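Local atomic coordinates of Old Yellow Enzyme (Pichia, PDB entry 6AGZ), a protein that probably uses bound flavin mononucleotide to reduce the carbon-carbon double bond of enones asymmetrically, as an Old Yellow Enzyme oxidoreductase with a TIM-barrel fold. Residues A[226-231]-A[275-280]; A[21-26]-A[104-109]. All coordinates share one frame; numbering follows the deposited sequence.

Both contacts lie where chain enters the strands of the eight-stranded barrel. Contact 1 packs the last turns of helix 218-231 on the loop that feeds strand 281-285, while contact 2 sets the N-terminal hairpin against the start of strand 106-112. Their centres are about 17 Å apart, yet the two meet directly: CB of A280, at the end of contact 1, packs 4.3 Å from CA of G21 in the hairpin turn of contact 2. In TIM-barrel flavoenzymes the flavin sits at the C-terminal ends of the strands, so both contacts probably belong to the opposite end of the barrel from the flavin mononucleotide pocket.

Contact 1 (A[226-231]-A[275-280]); sequences LVIEAV and EGKRLA
The first torsion of I228 (chi1 -74°) sets CG1 beside the backbone N and CG2 anti to it, and an extended second torsion (chi2 178°) carries CD1 outward, so that the two arms of the side chain serve different partners, L279 and K277. CD1 of I228 meets the CD2 methyl of L279 at 3.7 Å, the two side chains crossing at about a right angle, and CG1 follows at 4.2 Å from the same CD2. The other arm, CG2 of I228, rests 3.8 Å from CD of K277. The K277 chain, bent at chi3 (-53°) and again at chi4, passes obliquely across the isoleucine, with NZ 4.0 Å from CG2 and 4.2 Å from CD1 of I228. Its CD methylene thus rests on I228, while the ammonium group makes a long, weak ion pair with D225 on helix 218-231.

The contact joins two neighbouring beta-alpha-beta units of the TIM barrel: helix 218-231 leads into strand 236-240, and the loop around K277 links helix 258-274 to strand 281-285. That second helix ends in a Schellman motif, with G276 as its C-prime residue at positive phi. Cutting I228 back to an alanine is likely to leave a gap between helix and loop, with the CD2 methyl of L279 and the CD methylene of K277 robbed of this apolar partner. L279 also packs on V236 and V238 of the intervening strand, and A233 touches both I228 and K277. R278, whose CB points away from 226-231, forms a salt bridge with E270 and a cation-pi contact with W309.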
ATOM      1  N   LEU A 226       1.689   3.366  24.568  1.00 18.43           N
ATOM      2  CA  LEU A 226       2.034   3.252  25.982  1.00 18.08           C
ATOM      3  C   LEU A 226       3.546   3.200  26.183  1.00 17.70           C
ATOM      4  O   LEU A 226       4.081   3.838  27.100  1.00 17.86           O
ATOM      5  CB  LEU A 226       1.363   2.020  26.588  1.00 19.03           C
ATOM      6  CG  LEU A 226      -0.122   2.172  26.927  1.00 20.86           C
ATOM      7  CD1 LEU A 226      -0.755   0.820  27.210  1.00 22.18           C
ATOM      8  CD2 LEU A 226      -0.301   3.105  28.115  1.00 21.36           C
ATOM      9  N   VAL A 227       4.253   2.455  25.330  1.00 15.98           N
ATOM     10  CA  VAL A 227       5.704   2.353  25.461  1.00 17.25           C
ATOM     11  C   VAL A 227       6.370   3.690  25.151  1.00 17.23           C
ATOM     12  O   VAL A 227       7.339   4.083  25.811  1.00 18.94           O
ATOM     13  CB  VAL A 227       6.242   1.220  24.567  1.00 16.81           C
ATOM     14  CG1 VAL A 227       7.760   1.248  24.516  1.00 19.36           C
ATOM     15  CG2 VAL A 227       5.760  -0.128  25.080  1.00 15.15           C
ATOM     16  N   ILE A 228       5.860   4.412  24.149  1.00 14.99           N
ATOM     17  CA  ILE A 228       6.395   5.735  23.834  1.00 15.69           C
ATOM     18  C   ILE A 228       6.202   6.677  25.013  1.00 15.95           C
ATOM     19  O   ILE A 228       7.112   7.433  25.379  1.00 15.43           O
ATOM     20  CB  ILE A 228       5.743   6.292  22.554  1.00 16.41           C
ATOM     21  CG1 ILE A 228       6.291   5.583  21.314  1.00 15.83           C
ATOM     22  CG2 ILE A 228       5.967   7.794  22.442  1.00 16.87           C
ATOM     23  CD1 ILE A 228       5.661   6.056  20.022  1.00 15.94           C
ATOM     24  N   GLU A 229       5.019   6.646  25.630  1.00 14.85           N
ATOM     25  CA  GLU A 229       4.799   7.451  26.827  1.00 16.67           C
ATOM     26  C   GLU A 229       5.733   7.032  27.956  1.00 15.80           C
ATOM     27  O   GLU A 229       6.145   7.869  28.766  1.00 14.39           O
ATOM     28  CB  GLU A 229       3.338   7.349  27.267  1.00 21.28           C
ATOM     29  CG  GLU A 229       3.039   7.997  28.610  1.00 27.52           C
ATOM     30  CD  GLU A 229       1.553   8.147  28.871  1.00 33.50           C
ATOM     31  OE1 GLU A 229       1.075   9.299  28.934  1.00 35.92           O
ATOM     32  OE2 GLU A 229       0.863   7.114  29.006  1.00 35.32           O
ATOM     33  N   ALA A 230       6.101   5.749  28.010  1.00 14.95           N
ATOM     34  CA  ALA A 230       6.947   5.272  29.099  1.00 15.33           C
ATOM     35  C   ALA A 230       8.394   5.720  28.924  1.00 17.37           C
ATOM     36  O   ALA A 230       8.991   6.291  29.845  1.00 20.07           O
ATOM     37  CB  ALA A 230       6.863   3.748  29.195  1.00 14.03           C
ATOM     38  N   VAL A 231       8.979   5.473  27.753  1.00 18.20           N
ATOM     39  CA  VAL A 231      10.416   5.638  27.559  1.00 19.02           C
ATOM     40  C   VAL A 231      10.774   6.650  26.481  1.00 20.35           C
ATOM     41  O   VAL A 231      11.967   6.945  26.310  1.00 21.32           O
ATOM     42  CB  VAL A 231      11.100   4.288  27.253  1.00 17.44           C
ATOM     43  CG1 VAL A 231      10.859   3.300  28.384  1.00 14.90           C
ATOM     44  CG2 VAL A 231      10.598   3.728  25.931  1.00 17.01           C
ATOM     45  N   GLU A 275       3.301  14.103  14.615  1.00 23.72           N
ATOM     46  CA  GLU A 275       2.904  14.755  15.854  1.00 25.76           C
ATOM     47  C   GLU A 275       4.038  14.800  16.873  1.00 25.78           C
ATOM     48  O   GLU A 275       3.785  15.025  18.063  1.00 26.71           O
ATOM     49  CB  GLU A 275       1.675  14.061  16.443  1.00 27.45           C
ATOM     50  CG  GLU A 275       0.418  14.266  15.613  1.00 30.56           C
ATOM     51  CD  GLU A 275      -0.720  13.363  16.038  1.00 33.91           C
ATOM     52  OE1 GLU A 275      -0.537  12.580  16.994  1.00 35.18           O
ATOM     53  OE2 GLU A 275      -1.799  13.437  15.414  1.00 35.16           O
ATOM     54  N   GLY A 276       5.274  14.597  16.429  1.00 25.31           N
ATOM     55  CA  GLY A 276       6.430  14.738  17.289  1.00 23.49           C
ATOM     56  C   GLY A 276       6.822  13.510  18.074  1.00 22.62           C
ATOM     57  O   GLY A 276       7.561  13.636  19.058  1.00 21.74           O
ATOM     58  N   LYS A 277       6.362  12.324  17.676  1.00 20.75           N
ATOM     59  CA  LYS A 277       6.778  11.067  18.304  1.00 21.78           C
ATOM     60  C   LYS A 277       7.270  10.150  17.190  1.00 21.24           C
ATOM     61  O   LYS A 277       6.531   9.299  16.688  1.00 22.27           O
ATOM     62  CB  LYS A 277       5.640  10.442  19.108  1.00 23.45           C
ATOM     63  CG  LYS A 277       5.012  11.381  20.123  1.00 25.41           C
ATOM     64  CD  LYS A 277       3.978  10.663  20.969  1.00 26.95           C
ATOM     65  CE  LYS A 277       2.953   9.956  20.102  1.00 29.18           C
ATOM     66  NZ  LYS A 277       2.505   8.675  20.710  1.00 29.56           N
ATOM     67  N   ARG A 278       8.536  10.321  16.821  1.00 19.29           N
ATOM     68  CA  ARG A 278       9.160   9.573  15.738  1.00 19.94           C
ATOM     69  C   ARG A 278       9.909   8.385  16.326  1.00 18.44           C
ATOM     70  O   ARG A 278      10.800   8.564  17.164  1.00 17.95           O
ATOM     71  CB  ARG A 278      10.109  10.471  14.941  1.00 22.76           C
ATOM     72  CG  ARG A 278      11.083   9.725  14.038  1.00 24.57           C
ATOM     73  CD  ARG A 278      10.444   9.310  12.721  1.00 24.71           C
ATOM     74  NE  ARG A 278      10.094  10.462  11.894  1.00 23.60           N
ATOM     75  CZ  ARG A 278       9.451  10.383  10.733  1.00 23.25           C
ATOM     76  NH1 ARG A 278       9.079   9.201  10.258  1.00 21.70           N
ATOM     77  NH2 ARG A 278       9.170  11.484  10.051  1.00 24.09           N
ATOM     78  N   LEU A 279       9.540   7.180  15.897  1.00 18.17           N
ATOM     79  CA  LEU A 279      10.225   5.983  16.362  1.00 17.18           C
ATOM     80  C   LEU A 279      11.702   6.036  15.990  1.00 15.24           C
ATOM     81  O   LEU A 279      12.100   6.696  15.027  1.00 14.37           O
ATOM     82  CB  LEU A 279       9.585   4.727  15.767  1.00 15.59           C
ATOM     83  CG  LEU A 279       8.141   4.399  16.150  1.00 15.00           C
ATOM     84  CD1 LEU A 279       7.720   3.064  15.549  1.00 14.22           C
ATOM     85  CD2 LEU A 279       7.976   4.384  17.661  1.00 15.16           C
ATOM     86  N   ALA A 280      12.521   5.337  16.779  1.00 13.07           N
ATOM     87  CA  ALA A 280      13.942   5.243  16.465  1.00 13.77           C
ATOM     88  C   ALA A 280      14.151   4.631  15.086  1.00 14.02           C
ATOM     89  O   ALA A 280      14.932   5.145  14.278  1.00 14.20           O
ATOM     90  CB  ALA A 280      14.665   4.428  17.538  1.00 13.14           C
TER

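Contact 2 (A[21-26]-A[104-109]); sequences GKIELK and GSHISM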
ATOM      1  N   GLY A  21      17.574   7.520  16.828  1.00 22.97           N
ATOM      2  CA  GLY A  21      17.113   7.908  18.149  1.00 24.86           C
ATOM      3  C   GLY A  21      17.864   9.144  18.598  1.00 26.08           C
ATOM      4  O   GLY A  21      17.920  10.157  17.892  1.00 27.23           O
ATOM      5  N   LYS A  22      18.463   9.064  19.784  1.00 27.37           N
ATOM      6  CA  LYS A  22      19.342  10.113  20.277  1.00 30.22           C
ATOM      7  C   LYS A  22      20.810   9.705  20.256  1.00 29.89           C
ATOM      8  O   LYS A  22      21.648  10.425  20.808  1.00 30.41           O
ATOM      9  CB  LYS A  22      18.935  10.530  21.693  1.00 33.11           C
ATOM     10  CG  LYS A  22      18.066  11.779  21.741  1.00 35.67           C
ATOM     11  CD  LYS A  22      17.717  12.178  23.168  1.00 36.98           C
ATOM     12  CE  LYS A  22      16.702  11.229  23.779  1.00 37.24           C
ATOM     13  NZ  LYS A  22      15.353  11.858  23.867  1.00 37.20           N
ATOM     14  N   ILE A  23      21.145   8.575  19.636  1.00 29.23           N
ATOM     15  CA  ILE A  23      22.522   8.102  19.605  1.00 29.78           C
ATOM     16  C   ILE A  23      23.063   8.194  18.183  1.00 30.08           C
ATOM     17  O   ILE A  23      22.319   8.314  17.203  1.00 28.36           O
ATOM     18  CB  ILE A  23      22.665   6.664  20.147  1.00 29.88           C
ATOM     19  CG1 ILE A  23      21.894   5.680  19.269  1.00 28.51           C
ATOM     20  CG2 ILE A  23      22.199   6.593  21.591  1.00 29.26           C
ATOM     21  CD1 ILE A  23      22.113   4.235  19.639  1.00 28.31           C
ATOM     22  N   GLU A  24      24.389   8.121  18.082  1.00 30.80           N
ATOM     23  CA  GLU A  24      25.112   8.252  16.822  1.00 31.47           C
ATOM     24  C   GLU A  24      25.801   6.929  16.517  1.00 28.60           C
ATOM     25  O   GLU A  24      26.813   6.591  17.141  1.00 29.18           O
ATOM     26  CB  GLU A  24      26.127   9.394  16.895  1.00 36.49           C
ATOM     27  CG  GLU A  24      26.756   9.760  15.560  1.00 41.11           C
ATOM     28  CD  GLU A  24      25.833  10.586  14.686  1.00 44.62           C
ATOM     29  OE1 GLU A  24      24.785  11.044  15.191  1.00 45.85           O
ATOM     30  OE2 GLU A  24      26.155  10.781  13.495  1.00 46.27           O
ATOM     31  N   LEU A  25      25.252   6.183  15.563  1.00 23.91           N
ATOM     32  CA  LEU A  25      25.868   4.946  15.108  1.00 22.50           C
ATOM     33  C   LEU A  25      27.025   5.244  14.162  1.00 23.59           C
ATOM     34  O   LEU A  25      26.915   6.087  13.264  1.00 24.19           O
ATOM     35  CB  LEU A  25      24.842   4.060  14.402  1.00 19.52           C
ATOM     36  CG  LEU A  25      23.578   3.666  15.170  1.00 16.97           C
ATOM     37  CD1 LEU A  25      22.689   2.788  14.303  1.00 15.26           C
ATOM     38  CD2 LEU A  25      23.930   2.960  16.469  1.00 16.98           C
ATOM     39  N   LYS A  26      28.135   4.530  14.366  1.00 23.08           N
ATOM     40  CA  LYS A  26      29.315   4.700  13.527  1.00 21.60           C
ATOM     41  C   LYS A  26      29.128   4.093  12.143  1.00 20.01           C
ATOM     42  O   LYS A  26      29.782   4.536  11.192  1.00 19.43           O
ATOM     43  CB  LYS A  26      30.532   4.078  14.217  1.00 21.25           C
ATOM     44  CG  LYS A  26      31.869   4.380  13.556  1.00 22.80           C
ATOM     45  CD  LYS A  26      33.020   3.777  14.349  1.00 24.21           C
ATOM     46  CE  LYS A  26      34.353   4.004  13.655  1.00 26.32           C
ATOM     47  NZ  LYS A  26      35.486   3.420  14.426  1.00 28.17           N
ATOM     48  N   GLY A 104      32.082   0.092  22.649  1.00 17.91           N
ATOM     49  CA  GLY A 104      31.870   1.185  21.722  1.00 17.98           C
ATOM     50  C   GLY A 104      30.715   1.005  20.763  1.00 17.88           C
ATOM     51  O   GLY A 104      30.606   1.778  19.806  1.00 17.61           O
ATOM     52  N   SER A 105      29.857   0.015  20.982  1.00 17.56           N
ATOM     53  CA  SER A 105      28.683  -0.215  20.157  1.00 16.53           C
ATOM     54  C   SER A 105      27.422   0.152  20.932  1.00 16.38           C
ATOM     55  O   SER A 105      27.472   0.621  22.073  1.00 16.52           O
ATOM     56  CB  SER A 105      28.634  -1.667  19.678  1.00 17.18           C
ATOM     57  OG  SER A 105      29.728  -1.958  18.826  1.00 18.46           O
ATOM     58  N   HIS A 106      26.278  -0.069  20.291  1.00 16.35           N
ATOM     59  CA  HIS A 106      24.977   0.245  20.858  1.00 16.84           C
ATOM     60  C   HIS A 106      24.052  -0.943  20.638  1.00 16.86           C
ATOM     61  O   HIS A 106      24.254  -1.749  19.726  1.00 16.66           O
ATOM     62  CB  HIS A 106      24.399   1.517  20.228  1.00 19.00           C
ATOM     63  CG  HIS A 106      25.412   2.602  20.035  1.00 22.41           C
ATOM     64  ND1 HIS A 106      25.571   3.641  20.926  1.00 23.26           N
ATOM     65  CD2 HIS A 106      26.329   2.802  19.058  1.00 23.16           C
ATOM     66  CE1 HIS A 106      26.536   4.438  20.503  1.00 24.07           C
ATOM     67  NE2 HIS A 106      27.013   3.951  19.372  1.00 24.47           N
ATOM     68  N   ILE A 107      23.030  -1.054  21.482  1.00 16.89           N
ATOM     69  CA  ILE A 107      22.208  -2.258  21.512  1.00 16.71           C
ATOM     70  C   ILE A 107      20.750  -1.897  21.769  1.00 16.29           C
ATOM     71  O   ILE A 107      20.442  -1.016  22.580  1.00 16.38           O
ATOM     72  CB  ILE A 107      22.732  -3.263  22.562  1.00 16.58           C
ATOM     73  CG1 ILE A 107      21.973  -4.587  22.472  1.00 16.48           C
ATOM     74  CG2 ILE A 107      22.666  -2.675  23.968  1.00 16.47           C
ATOM     75  CD1 ILE A 107      22.643  -5.715  23.224  1.00 18.14           C
ATOM     76  N   SER A 108      19.857  -2.575  21.052  1.00 16.25           N
ATOM     77  CA  SER A 108      18.420  -2.507  21.261  1.00 14.63           C
ATOM     78  C   SER A 108      17.912  -3.894  21.627  1.00 14.86           C
ATOM     79  O   SER A 108      18.431  -4.904  21.146  1.00 14.16           O
ATOM     80  CB  SER A 108      17.698  -1.999  20.005  1.00 16.03           C
ATOM     81  OG  SER A 108      16.298  -2.206  20.093  1.00 17.14           O
ATOM     82  N   MET A 109      16.903  -3.947  22.490  1.00 14.44           N
ATOM     83  CA  MET A 109      16.287  -5.209  22.882  1.00 14.17           C
ATOM     84  C   MET A 109      14.943  -5.359  22.183  1.00 14.95           C
ATOM     85  O   MET A 109      14.086  -4.474  22.282  1.00 16.41           O
ATOM     86  CB  MET A 109      16.103  -5.302  24.396  1.00 14.56           C
ATOM     87  CG  MET A 109      15.134  -6.410  24.800  1.00 15.45           C
ATOM     88  SD  MET A 109      15.081  -6.786  26.561  1.00 16.18           S
ATOM     89  CE  MET A 109      16.554  -7.785  26.748  1.00 15.12           C
TER
HETATM   90  O   HOH W   1      29.260   4.686  18.157  1.00 23.80           O
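Apolar contacts centre on H106, whose imidazole meets I23 and L25 of the hairpin. CD1 of I23 lies 3.6 Å from CB of H106 and 3.7 Å from its CG, within reach of ND1 as well. The I23 methyl gets there because CG1 occupies the crowded position between backbone N and carbonyl carbon (chi1 63°), with the chain extended beyond it. L25 approaches with CD2, 3.5 Å from CD2 of H106. Both methyls come to the ring obliquely, and each aliphatic side chain runs past the histidine in the opposite direction.

The two strands do not pair with each other. The axes of 23-25 and 106-109 pass 9.4 Å apart at 111°, as the short antiparallel hairpin 18-20/23-25 lies across the start of the third barrel strand, a hairpin closing the N-terminal end of the barrel as in other Old Yellow Enzymes. H106 is joined through its backbone to G62, just before the neighbouring strand 63-70, and to L64 within it, and L25 to I18 within the hairpin.

A water bridges the polar groups. It sits in the plane of the imidazole at its edge, 2.7 Å from NE2 of H106, and donates a longer bond of 3.3 Å to the carbonyl O of E24, tying ring to hairpin backbone. D182 touches the side chains of both I23 and H106, and its carboxylate accepts the backbone N-H of I107.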